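Local structure of putative lipoprotein (Bacteroides thetaiotaomicron, 4Q1Z) at residues S106-K111 and D145-A150; L152-G155 and L161-W164; E312-E317 and A322-G327. The protein is of unknown function but belongs to the DUF4876 family and is probably a membrane-anchored lipoprotein. One frame throughout, in Å; residues are numbered along the deposited sequence.

Contact 1: S106-K111 and D145-A150; sequences SPLIFK and DGIYFA
Phe-110 and Phe-149 meet across the hydrophobic core of the mixed beta-sheet domain, where strands 108-114 and 148-152, which are not neighbours in the sheet, face each other from opposite sides of the interior. Their backbones stay well apart, with the CA atoms of Phe-110 and Phe-149 separated by 11.0 Å. The segments therefore share no hydrogen bond, and apolar side chains bridge the gap. From Phe-110 the CA-CB bond already heads for the other strand, and CG lies beside the backbone N, opposite the carbonyl carbon (chi1 -83°). The ring extends from there until its far rim reaches Phe-149. CE1 lies 3.8 Å from Phe-149 CE2, and CZ is almost as near to that same carbon. Phe-149 CE2 thus sits at the edge of the Phe-110 ring and close to its plane, while the two side chains cross at about a right angle. Ile-134, Tyr-266 and Ile-268 also pack against Phe-110, and Tyr-132 meets the Phe-149 ring edge-to-face, so both phenylalanines are buried among further core residues. Two residues earlier in each segment, Leu-108 and Ile-147 reach for one another tip to tip, with Leu-308 touching both. An extended second torsion (chi2 171°) carries the end of Ile-147 forward, leaving its CD1 3.9 Å from Leu-108 CD2.

Contact 2: L152-G155 and L161-W164; sequences LTPG and LPIW
Thr-153 and Pro-154 pack on Trp-164 and Pro-162 within the long irregular loop that joins strand 148-152 to strand 172-175, folding its beginning against a later part of the same loop. Leu-152, which ends the strand, stays with the sheet: its side chain is buried against Ala-265, Val-267 and Ile-302. At Thr-153 the side chain points toward the opposing segment. The threonine OG1 lies anti to the backbone N (chi1 -167°), which sets the methyl between that N and the carbonyl carbon and directs it at the indole. There CG2 approaches the benzo end of Trp-164 near the ring plane, at 3.8 Å from its CH2 and equally close to its CZ2, an edge contact that leaves the ring faces to other groups. One face receives CB of Pro-162, 3.4 Å above the indole plane and displaced toward the rim, and Tyr-174 stacks with the same tryptophan. The peptide bond between Thr-153 and Pro-154 is cis, which puts a bend in the chain at this point. The two pyrrolidine rings then meet through their CG corners, without any hydrogen bond between the segments: Pro-154 CG stands 4.0 Å from Pro-162 CG, and the neighbouring ring atom Pro-154 CD lies 4.2 Å from that same Pro-162 CG.

Contact 3: E312-E317 and A322-G327; sequences EAVNNE and AKRVPG
Glu-312, on strand 307-312, drives its side chain into the loop 322-327, where four donors grip the buried carboxylate. Its CG stands anti to the backbone N, and a bend further out (chi2 107°) brings both oxygens against the loop backbone. OE1 accepts from the backbone N of Val-325 at 2.8 Å on its syn side, well out of the carboxylate plane, and on its anti side from Lys-323 NZ, also at 2.8 Å from OE1. OE2 repeats the pattern: Arg-324 N binds it from the syn side at 2.9 Å and nearly straight (168°), while Arg-324 NH1 takes the anti lone pair of OE2 at 2.7 Å. Carboxylate and guanidinium are nearly coplanar, their planes 22° apart. NH1 also donates to the Ala-313 carbonyl O, 3.0 Å away at the guanidinium edge, and Val-314 CG1 lies 3.9 Å from this same NH1. The remaining donors are used as well: Arg-324 NE and NH2 bind carbonyl oxygens outside the two segments, that of Gly-263 among the partners of NH2, and Lys-323 NZ is shared with the Asp-330 and Gly-332 carbonyls. The two cations would be expected to stabilise the charged form of Glu-312. With an alanine here, the amides of Arg-324 and Val-325 would probably lose their acceptor, leaving the lysine and arginine charges without their shared anion. Such a buried salt-bridge network, with one carboxylate also binding successive backbone amides, joins two parts of the irregular connection between strands 307-312 and 344-347.

Contacts 2 and 3 form one continuous region, their centres about 12 Å apart, joined through Arg-324: its NE lies 2.8 Å from Pro-154 O and its NH2 3.0 Å from Gly-155 O, both probable hydrogen bonds. The cis-proline loop is thereby tied to the salt-bridge network. Contact 1 lies deeper, with its centre about 22 Å from that of contact 2 and 19 Å from that of contact 3, although strand 148-152 leads directly from contact 1 into contact 2. With the function unknown, the contacts cannot be related to an active site. In contact 2 the side chain of Trp-164 is about 4 Å from a bound PEG, di(hydroxyethyl)ether, probably from crystallisation.

Contact 1: S106-K111 and D145-A150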
ATOM      1  N   SER A 106      -0.778   6.774  -4.755  1.00 55.19           N
ATOM      2  CA  SER A 106      -0.516   6.524  -3.330  1.00 52.96           C
ATOM      3  C   SER A 106       0.788   5.708  -3.229  1.00 54.65           C
ATOM      4  O   SER A 106       0.883   4.628  -3.803  1.00 54.77           O
ATOM      5  CB  SER A 106      -1.685   5.830  -2.656  1.00 53.90           C
ATOM      6  OG  SER A 106      -1.529   5.961  -1.256  1.00 65.71           O
ATOM      7  N   PRO A 107       1.841   6.284  -2.622  1.00 48.51           N
ATOM      8  CA  PRO A 107       3.161   5.637  -2.635  1.00 48.76           C
ATOM      9  C   PRO A 107       3.293   4.185  -2.087  1.00 54.61           C
ATOM     10  O   PRO A 107       3.953   3.358  -2.743  1.00 55.89           O
ATOM     11  CB  PRO A 107       4.001   6.593  -1.788  1.00 50.55           C
ATOM     12  CG  PRO A 107       3.005   7.451  -1.032  1.00 52.80           C
ATOM     13  CD  PRO A 107       1.908   7.613  -1.979  1.00 48.36           C
ATOM     14  N   LEU A 108       2.772   3.884  -0.871  1.00 48.47           N
ATOM     15  CA  LEU A 108       2.946   2.556  -0.288  1.00 46.03           C
ATOM     16  C   LEU A 108       1.614   2.039   0.163  1.00 48.25           C
ATOM     17  O   LEU A 108       1.052   2.523   1.150  1.00 47.32           O
ATOM     18  CB  LEU A 108       3.969   2.617   0.850  1.00 45.51           C
ATOM     19  CG  LEU A 108       4.349   1.288   1.493  1.00 47.51           C
ATOM     20  CD1 LEU A 108       5.122   0.417   0.537  1.00 45.88           C
ATOM     21  CD2 LEU A 108       5.027   1.521   2.830  1.00 46.04           C
ATOM     22  N   ILE A 109       1.077   1.070  -0.590  1.00 45.99           N
ATOM     23  CA  ILE A 109      -0.293   0.589  -0.347  1.00 44.98           C
ATOM     24  C   ILE A 109      -0.395  -0.921  -0.107  1.00 49.67           C
ATOM     25  O   ILE A 109       0.532  -1.679  -0.418  1.00 49.76           O
ATOM     26  CB  ILE A 109      -1.252   1.032  -1.517  1.00 46.87           C
ATOM     27  CG1 ILE A 109      -0.709   0.750  -2.947  1.00 47.41           C
ATOM     28  CG2 ILE A 109      -1.623   2.501  -1.385  1.00 44.37           C
ATOM     29  CD1 ILE A 109      -0.938  -0.683  -3.561  1.00 50.20           C
ATOM     30  N   PHE A 110      -1.556  -1.335   0.450  1.00 45.34           N
ATOM     31  CA  PHE A 110      -1.990  -2.726   0.662  1.00 44.03           C
ATOM     32  C   PHE A 110      -2.427  -3.246  -0.693  1.00 49.00           C
ATOM     33  O   PHE A 110      -3.433  -2.772  -1.228  1.00 49.50           O
ATOM     34  CB  PHE A 110      -3.155  -2.785   1.678  1.00 44.50           C
ATOM     35  CG  PHE A 110      -2.764  -2.762   3.143  1.00 45.36           C
ATOM     36  CD1 PHE A 110      -2.167  -3.874   3.742  1.00 48.71           C
ATOM     37  CD2 PHE A 110      -3.061  -1.661   3.943  1.00 44.55           C
ATOM     38  CE1 PHE A 110      -1.821  -3.855   5.100  1.00 49.03           C
ATOM     39  CE2 PHE A 110      -2.711  -1.643   5.294  1.00 46.47           C
ATOM     40  CZ  PHE A 110      -2.090  -2.736   5.865  1.00 45.66           C
ATOM     41  N   LYS A 111      -1.652  -4.140  -1.293  1.00 45.27           N
ATOM     42  CA  LYS A 111      -1.948  -4.663  -2.641  1.00 45.70           C
ATOM     43  C   LYS A 111      -2.975  -5.846  -2.613  1.00 50.51           C
ATOM     44  O   LYS A 111      -3.878  -5.934  -3.454  1.00 48.07           O
ATOM     45  CB  LYS A 111      -0.624  -5.101  -3.302  1.00 46.45           C
ATOM     46  CG  LYS A 111      -0.728  -5.485  -4.758  1.00 49.76           C
ATOM     47  CD  LYS A 111       0.643  -5.848  -5.304  1.00 52.23           C
ATOM     48  CE  LYS A 111       0.575  -6.843  -6.426  1.00 60.93           C
ATOM     49  NZ  LYS A 111      -0.018  -8.125  -5.992  1.00 73.99           N
ATOM     50  N   ASP A 145      11.996   0.225   6.867  1.00 48.79           N
ATOM     51  CA  ASP A 145      12.518   0.284   8.232  1.00 48.92           C
ATOM     52  C   ASP A 145      11.673   1.151   9.173  1.00 55.82           C
ATOM     53  O   ASP A 145      11.430   2.322   8.900  1.00 56.82           O
ATOM     54  CB  ASP A 145      13.958   0.809   8.220  1.00 50.30           C
ATOM     55  CG  ASP A 145      14.877   0.042   7.318  1.00 49.29           C
ATOM     56  OD1 ASP A 145      14.502  -0.193   6.157  1.00 48.40           O
ATOM     57  OD2 ASP A 145      15.973  -0.329   7.774  1.00 55.16           O
ATOM     58  N   GLY A 146      11.239   0.556  10.272  1.00 53.08           N
ATOM     59  CA  GLY A 146      10.485   1.245  11.312  1.00 52.70           C
ATOM     60  C   GLY A 146       9.079   1.711  11.001  1.00 56.48           C
ATOM     61  O   GLY A 146       8.498   2.434  11.820  1.00 55.50           O
ATOM     62  N   ILE A 147       8.533   1.342   9.808  1.00 52.47           N
ATOM     63  CA  ILE A 147       7.157   1.655   9.434  1.00 51.23           C
ATOM     64  C   ILE A 147       6.294   0.735  10.296  1.00 53.93           C
ATOM     65  O   ILE A 147       6.695  -0.402  10.578  1.00 52.43           O
ATOM     66  CB  ILE A 147       6.906   1.517   7.908  1.00 54.77           C
ATOM     67  CG1 ILE A 147       7.470   2.746   7.160  1.00 55.62           C
ATOM     68  CG2 ILE A 147       5.409   1.343   7.588  1.00 56.73           C
ATOM     69  CD1 ILE A 147       7.484   2.634   5.700  1.00 61.06           C
ATOM     70  N   TYR A 148       5.151   1.256  10.773  1.00 49.16           N
ATOM     71  CA  TYR A 148       4.246   0.536  11.651  1.00 46.57           C
ATOM     72  C   TYR A 148       3.113  -0.119  10.910  1.00 49.05           C
ATOM     73  O   TYR A 148       2.708   0.349   9.851  1.00 49.81           O
ATOM     74  CB  TYR A 148       3.661   1.501  12.672  1.00 47.19           C
ATOM     75  CG  TYR A 148       4.672   2.051  13.641  1.00 49.71           C
ATOM     76  CD1 TYR A 148       5.382   3.211  13.353  1.00 51.83           C
ATOM     77  CD2 TYR A 148       4.926   1.411  14.852  1.00 50.50           C
ATOM     78  CE1 TYR A 148       6.328   3.715  14.237  1.00 53.80           C
ATOM     79  CE2 TYR A 148       5.879   1.898  15.739  1.00 51.95           C
ATOM     80  CZ  TYR A 148       6.574   3.057  15.432  1.00 59.10           C
ATOM     81  OH  TYR A 148       7.523   3.547  16.302  1.00 57.36           O
ATOM     82  N   PHE A 149       2.581  -1.188  11.510  1.00 43.37           N
ATOM     83  CA  PHE A 149       1.432  -1.975  11.095  1.00 40.70           C
ATOM     84  C   PHE A 149       0.533  -2.127  12.283  1.00 44.39           C
ATOM     85  O   PHE A 149       1.005  -2.568  13.329  1.00 45.62           O
ATOM     86  CB  PHE A 149       1.863  -3.373  10.575  1.00 41.77           C
ATOM     87  CG  PHE A 149       0.713  -4.240  10.121  1.00 42.30           C
ATOM     88  CD1 PHE A 149      -0.148  -4.835  11.052  1.00 44.08           C
ATOM     89  CD2 PHE A 149       0.498  -4.484   8.768  1.00 44.76           C
ATOM     90  CE1 PHE A 149      -1.256  -5.578  10.637  1.00 44.23           C
ATOM     91  CE2 PHE A 149      -0.580  -5.279   8.349  1.00 47.51           C
ATOM     92  CZ  PHE A 149      -1.454  -5.815   9.288  1.00 44.81           C
ATOM     93  N   ALA A 150      -0.767  -1.844  12.112  1.00 39.68           N
ATOM     94  CA  ALA A 150      -1.759  -2.022  13.158  1.00 39.36           C
ATOM     95  C   ALA A 150      -3.118  -2.494  12.610  1.00 43.68           C
ATOM     96  O   ALA A 150      -3.471  -2.229  11.452  1.00 40.81           O
ATOM     97  CB  ALA A 150      -1.950  -0.708  13.929  1.00 39.76           C
TER

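Contact 2: L152-G155 and L161-W164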
ATOM      1  N   LEU A 152      -7.197  -2.152  13.817  1.00 41.74           N
ATOM      2  CA  LEU A 152      -7.934  -1.227  14.674  1.00 41.14           C
ATOM      3  C   LEU A 152      -9.011  -1.940  15.454  1.00 45.04           C
ATOM      4  O   LEU A 152      -9.423  -3.033  15.082  1.00 43.50           O
ATOM      5  CB  LEU A 152      -8.568  -0.043  13.869  1.00 40.28           C
ATOM      6  CG  LEU A 152      -7.758   0.672  12.771  1.00 41.99           C
ATOM      7  CD1 LEU A 152      -8.567   1.759  12.190  1.00 41.35           C
ATOM      8  CD2 LEU A 152      -6.459   1.280  13.302  1.00 41.86           C
ATOM      9  N   THR A 153      -9.495  -1.277  16.513  1.00 44.05           N
ATOM     10  CA  THR A 153     -10.601  -1.718  17.351  1.00 44.48           C
ATOM     11  C   THR A 153     -11.918  -0.990  16.931  1.00 50.07           C
ATOM     12  O   THR A 153     -11.851   0.178  16.516  1.00 49.70           O
ATOM     13  CB  THR A 153     -10.281  -1.473  18.836  1.00 45.01           C
ATOM     14  OG1 THR A 153     -11.228  -2.192  19.646  1.00 44.39           O
ATOM     15  CG2 THR A 153     -10.294  -0.004  19.214  1.00 39.97           C
ATOM     16  N   PRO A 154     -13.124  -1.606  17.089  1.00 47.30           N
ATOM     17  CA  PRO A 154     -13.414  -3.005  17.508  1.00 47.26           C
ATOM     18  C   PRO A 154     -12.827  -3.998  16.508  1.00 52.06           C
ATOM     19  O   PRO A 154     -13.010  -3.777  15.317  1.00 52.06           O
ATOM     20  CB  PRO A 154     -14.961  -3.050  17.513  1.00 48.55           C
ATOM     21  CG  PRO A 154     -15.385  -1.609  17.613  1.00 52.02           C
ATOM     22  CD  PRO A 154     -14.378  -0.890  16.785  1.00 47.53           C
ATOM     23  N   GLY A 155     -12.084  -5.013  16.987  1.00 49.15           N
ATOM     24  CA  GLY A 155     -11.467  -6.067  16.177  1.00 48.68           C
ATOM     25  C   GLY A 155     -12.371  -6.568  15.071  1.00 55.35           C
ATOM     26  O   GLY A 155     -11.989  -6.538  13.905  1.00 54.94           O
ATOM     27  N   LEU A 161     -20.894   1.485  19.372  1.00 62.49           N
ATOM     28  CA  LEU A 161     -19.913   2.542  19.185  1.00 63.32           C
ATOM     29  C   LEU A 161     -19.095   2.902  20.408  1.00 65.88           C
ATOM     30  O   LEU A 161     -19.638   3.345  21.437  1.00 65.35           O
ATOM     31  CB  LEU A 161     -20.577   3.817  18.646  1.00 65.03           C
ATOM     32  CG  LEU A 161     -21.168   3.755  17.211  1.00 70.02           C
ATOM     33  CD1 LEU A 161     -21.567   5.133  16.741  1.00 70.62           C
ATOM     34  CD2 LEU A 161     -20.195   3.094  16.197  1.00 71.04           C
ATOM     35  N   PRO A 162     -17.750   2.808  20.239  1.00 60.68           N
ATOM     36  CA  PRO A 162     -16.840   3.240  21.304  1.00 60.12           C
ATOM     37  C   PRO A 162     -16.902   4.759  21.484  1.00 63.43           C
ATOM     38  O   PRO A 162     -17.207   5.477  20.530  1.00 63.36           O
ATOM     39  CB  PRO A 162     -15.456   2.798  20.788  1.00 60.86           C
ATOM     40  CG  PRO A 162     -15.727   1.827  19.685  1.00 64.66           C
ATOM     41  CD  PRO A 162     -16.988   2.334  19.068  1.00 60.90           C
ATOM     42  N   ILE A 163     -16.667   5.238  22.712  1.00 59.07           N
ATOM     43  CA  ILE A 163     -16.607   6.663  23.020  1.00 58.52           C
ATOM     44  C   ILE A 163     -15.149   6.942  23.324  1.00 60.35           C
ATOM     45  O   ILE A 163     -14.561   6.297  24.199  1.00 60.35           O
ATOM     46  CB  ILE A 163     -17.576   7.142  24.141  1.00 63.05           C
ATOM     47  CG1 ILE A 163     -19.050   6.787  23.804  1.00 63.90           C
ATOM     48  CG2 ILE A 163     -17.430   8.663  24.364  1.00 64.01           C
ATOM     49  CD1 ILE A 163     -19.985   6.745  25.004  1.00 67.11           C
ATOM     50  N   TRP A 164     -14.551   7.844  22.545  1.00 54.94           N
ATOM     51  CA  TRP A 164     -13.153   8.203  22.676  1.00 54.12           C
ATOM     52  C   TRP A 164     -13.017   9.561  23.384  1.00 60.78           C
ATOM     53  O   TRP A 164     -14.010  10.306  23.445  1.00 60.69           O
ATOM     54  CB  TRP A 164     -12.490   8.193  21.290  1.00 51.40           C
ATOM     55  CG  TRP A 164     -12.551   6.858  20.593  1.00 50.78           C
ATOM     56  CD1 TRP A 164     -13.135   6.591  19.391  1.00 52.86           C
ATOM     57  CD2 TRP A 164     -12.044   5.602  21.081  1.00 49.93           C
ATOM     58  NE1 TRP A 164     -12.982   5.258  19.074  1.00 51.39           N
ATOM     59  CE2 TRP A 164     -12.322   4.628  20.094  1.00 52.90           C
ATOM     60  CE3 TRP A 164     -11.393   5.202  22.260  1.00 51.14           C
ATOM     61  CZ2 TRP A 164     -11.926   3.292  20.227  1.00 51.56           C
ATOM     62  CZ3 TRP A 164     -11.029   3.869  22.404  1.00 51.98           C
ATOM     63  CH2 TRP A 164     -11.291   2.933  21.396  1.00 51.74           C
TER

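Contact 3: E312-E317 and A322-G327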
ATOM      1  N   GLU A 312     -10.606  -1.041   5.286  1.00 40.95           N
ATOM      2  CA  GLU A 312     -11.717  -1.444   6.158  1.00 39.34           C
ATOM      3  C   GLU A 312     -12.371  -2.706   5.636  1.00 43.65           C
ATOM      4  O   GLU A 312     -13.228  -2.622   4.760  1.00 42.00           O
ATOM      5  CB  GLU A 312     -12.767  -0.314   6.278  1.00 39.99           C
ATOM      6  CG  GLU A 312     -13.942  -0.629   7.190  1.00 43.17           C
ATOM      7  CD  GLU A 312     -13.920   0.098   8.517  1.00 60.68           C
ATOM      8  OE1 GLU A 312     -13.885   1.349   8.492  1.00 48.56           O
ATOM      9  OE2 GLU A 312     -13.971  -0.572   9.578  1.00 46.79           O
ATOM     10  N   ALA A 313     -12.022  -3.876   6.202  1.00 42.01           N
ATOM     11  CA  ALA A 313     -12.739  -5.092   5.811  1.00 41.97           C
ATOM     12  C   ALA A 313     -13.780  -5.383   6.878  1.00 46.91           C
ATOM     13  O   ALA A 313     -13.603  -5.020   8.060  1.00 44.98           O
ATOM     14  CB  ALA A 313     -11.804  -6.272   5.589  1.00 42.64           C
ATOM     15  N   VAL A 314     -14.935  -5.915   6.423  1.00 44.44           N
ATOM     16  CA  VAL A 314     -16.114  -6.221   7.240  1.00 42.93           C
ATOM     17  C   VAL A 314     -16.715  -7.569   6.799  1.00 50.09           C
ATOM     18  O   VAL A 314     -16.283  -8.140   5.792  1.00 50.93           O
ATOM     19  CB  VAL A 314     -17.181  -5.090   7.189  1.00 44.93           C
ATOM     20  CG1 VAL A 314     -16.693  -3.790   7.843  1.00 43.44           C
ATOM     21  CG2 VAL A 314     -17.693  -4.861   5.770  1.00 44.24           C
ATOM     22  N   ASN A 315     -17.698  -8.069   7.585  1.00 47.84           N
ATOM     23  CA  ASN A 315     -18.417  -9.337   7.424  1.00 48.87           C
ATOM     24  C   ASN A 315     -19.015  -9.504   6.039  1.00 55.47           C
ATOM     25  O   ASN A 315     -18.818 -10.536   5.417  1.00 55.09           O
ATOM     26  CB  ASN A 315     -19.550  -9.449   8.462  1.00 47.78           C
ATOM     27  CG  ASN A 315     -19.178  -9.329   9.917  1.00 54.05           C
ATOM     28  OD1 ASN A 315     -18.466  -8.422  10.350  1.00 49.47           O
ATOM     29  ND2 ASN A 315     -19.743 -10.197  10.719  1.00 45.63           N
ATOM     30  N   ASN A 316     -19.782  -8.501   5.585  1.00 54.47           N
ATOM     31  CA  ASN A 316     -20.494  -8.481   4.304  1.00 55.35           C
ATOM     32  C   ASN A 316     -20.913  -7.062   3.970  1.00 61.19           C
ATOM     33  O   ASN A 316     -20.519  -6.139   4.676  1.00 60.79           O
ATOM     34  CB  ASN A 316     -21.713  -9.410   4.333  1.00 53.72           C
ATOM     35  CG  ASN A 316     -22.496  -9.352   5.601  1.00 65.24           C
ATOM     36  OD1 ASN A 316     -22.990  -8.305   6.003  1.00 64.17           O
ATOM     37  ND2 ASN A 316     -22.557 -10.471   6.298  1.00 55.39           N
ATOM     38  N   GLU A 317     -21.718  -6.882   2.912  1.00 60.17           N
ATOM     39  CA  GLU A 317     -22.160  -5.563   2.446  1.00 61.61           C
ATOM     40  C   GLU A 317     -23.132  -4.831   3.419  1.00 67.62           C
ATOM     41  O   GLU A 317     -23.417  -3.645   3.199  1.00 67.27           O
ATOM     42  CB  GLU A 317     -22.780  -5.649   1.041  1.00 64.22           C
ATOM     43  CG  GLU A 317     -23.781  -6.779   0.827  1.00 81.15           C
ATOM     44  CD  GLU A 317     -23.191  -8.109   0.397  1.00107.88           C
ATOM     45  OE1 GLU A 317     -22.734  -8.866   1.285  1.00 83.66           O
ATOM     46  OE2 GLU A 317     -23.209  -8.406  -0.822  1.00107.33           O
ATOM     47  N   ALA A 322     -20.950   0.071  10.602  1.00 56.66           N
ATOM     48  CA  ALA A 322     -20.111  -0.574  11.590  1.00 54.71           C
ATOM     49  C   ALA A 322     -18.590  -0.326  11.314  1.00 56.13           C
ATOM     50  O   ALA A 322     -17.741  -1.149  11.682  1.00 55.11           O
ATOM     51  CB  ALA A 322     -20.422  -2.060  11.589  1.00 55.79           C
ATOM     52  N   LYS A 323     -18.256   0.817  10.687  1.00 51.45           N
ATOM     53  CA  LYS A 323     -16.873   1.194  10.349  1.00 49.44           C
ATOM     54  C   LYS A 323     -16.046   1.649  11.568  1.00 50.23           C
ATOM     55  O   LYS A 323     -16.581   2.301  12.466  1.00 49.95           O
ATOM     56  CB  LYS A 323     -16.881   2.319   9.298  1.00 50.43           C
ATOM     57  CG  LYS A 323     -17.139   1.808   7.893  1.00 40.74           C
ATOM     58  CD  LYS A 323     -17.176   2.881   6.797  1.00 43.72           C
ATOM     59  CE  LYS A 323     -15.982   3.840   6.669  1.00 48.76           C
ATOM     60  NZ  LYS A 323     -14.652   3.173   6.535  1.00 45.51           N
ATOM     61  N   ARG A 324     -14.732   1.327  11.580  1.00 44.52           N
ATOM     62  CA  ARG A 324     -13.793   1.764  12.622  1.00 44.13           C
ATOM     63  C   ARG A 324     -12.567   2.470  11.991  1.00 51.41           C
ATOM     64  O   ARG A 324     -11.733   3.016  12.715  1.00 53.95           O
ATOM     65  CB  ARG A 324     -13.369   0.635  13.595  1.00 43.51           C
ATOM     66  CG  ARG A 324     -12.790  -0.659  13.000  1.00 43.95           C
ATOM     67  CD  ARG A 324     -13.900  -1.657  12.815  1.00 43.68           C
ATOM     68  NE  ARG A 324     -13.418  -3.019  12.662  1.00 48.19           N
ATOM     69  CZ  ARG A 324     -13.390  -3.706  11.525  1.00 52.74           C
ATOM     70  NH1 ARG A 324     -13.764  -3.137  10.385  1.00 34.30           N
ATOM     71  NH2 ARG A 324     -12.980  -4.964  11.517  1.00 44.00           N
ATOM     72  N   VAL A 325     -12.473   2.501  10.652  1.00 47.27           N
ATOM     73  CA  VAL A 325     -11.414   3.245   9.981  1.00 46.71           C
ATOM     74  C   VAL A 325     -11.979   4.672   9.777  1.00 55.03           C
ATOM     75  O   VAL A 325     -13.088   4.828   9.223  1.00 55.56           O
ATOM     76  CB  VAL A 325     -10.898   2.617   8.634  1.00 48.48           C
ATOM     77  CG1 VAL A 325      -9.830   3.491   7.982  1.00 47.40           C
ATOM     78  CG2 VAL A 325     -10.356   1.206   8.829  1.00 47.74           C
ATOM     79  N   PRO A 326     -11.241   5.722  10.198  1.00 50.45           N
ATOM     80  CA  PRO A 326     -11.708   7.085   9.912  1.00 50.51           C
ATOM     81  C   PRO A 326     -11.913   7.291   8.392  1.00 53.79           C
ATOM     82  O   PRO A 326     -11.079   6.867   7.577  1.00 51.33           O
ATOM     83  CB  PRO A 326     -10.586   7.956  10.480  1.00 52.36           C
ATOM     84  CG  PRO A 326      -9.881   7.068  11.495  1.00 54.79           C
ATOM     85  CD  PRO A 326      -9.919   5.734  10.862  1.00 50.24           C
ATOM     86  N   GLY A 327     -13.064   7.886   8.043  1.00 51.34           N
ATOM     87  CA  GLY A 327     -13.532   8.142   6.682  1.00 50.50           C
ATOM     88  C   GLY A 327     -12.530   8.771   5.737  1.00 55.31           C
ATOM     89  O   GLY A 327     -12.536   8.455   4.544  1.00 56.28           O
TER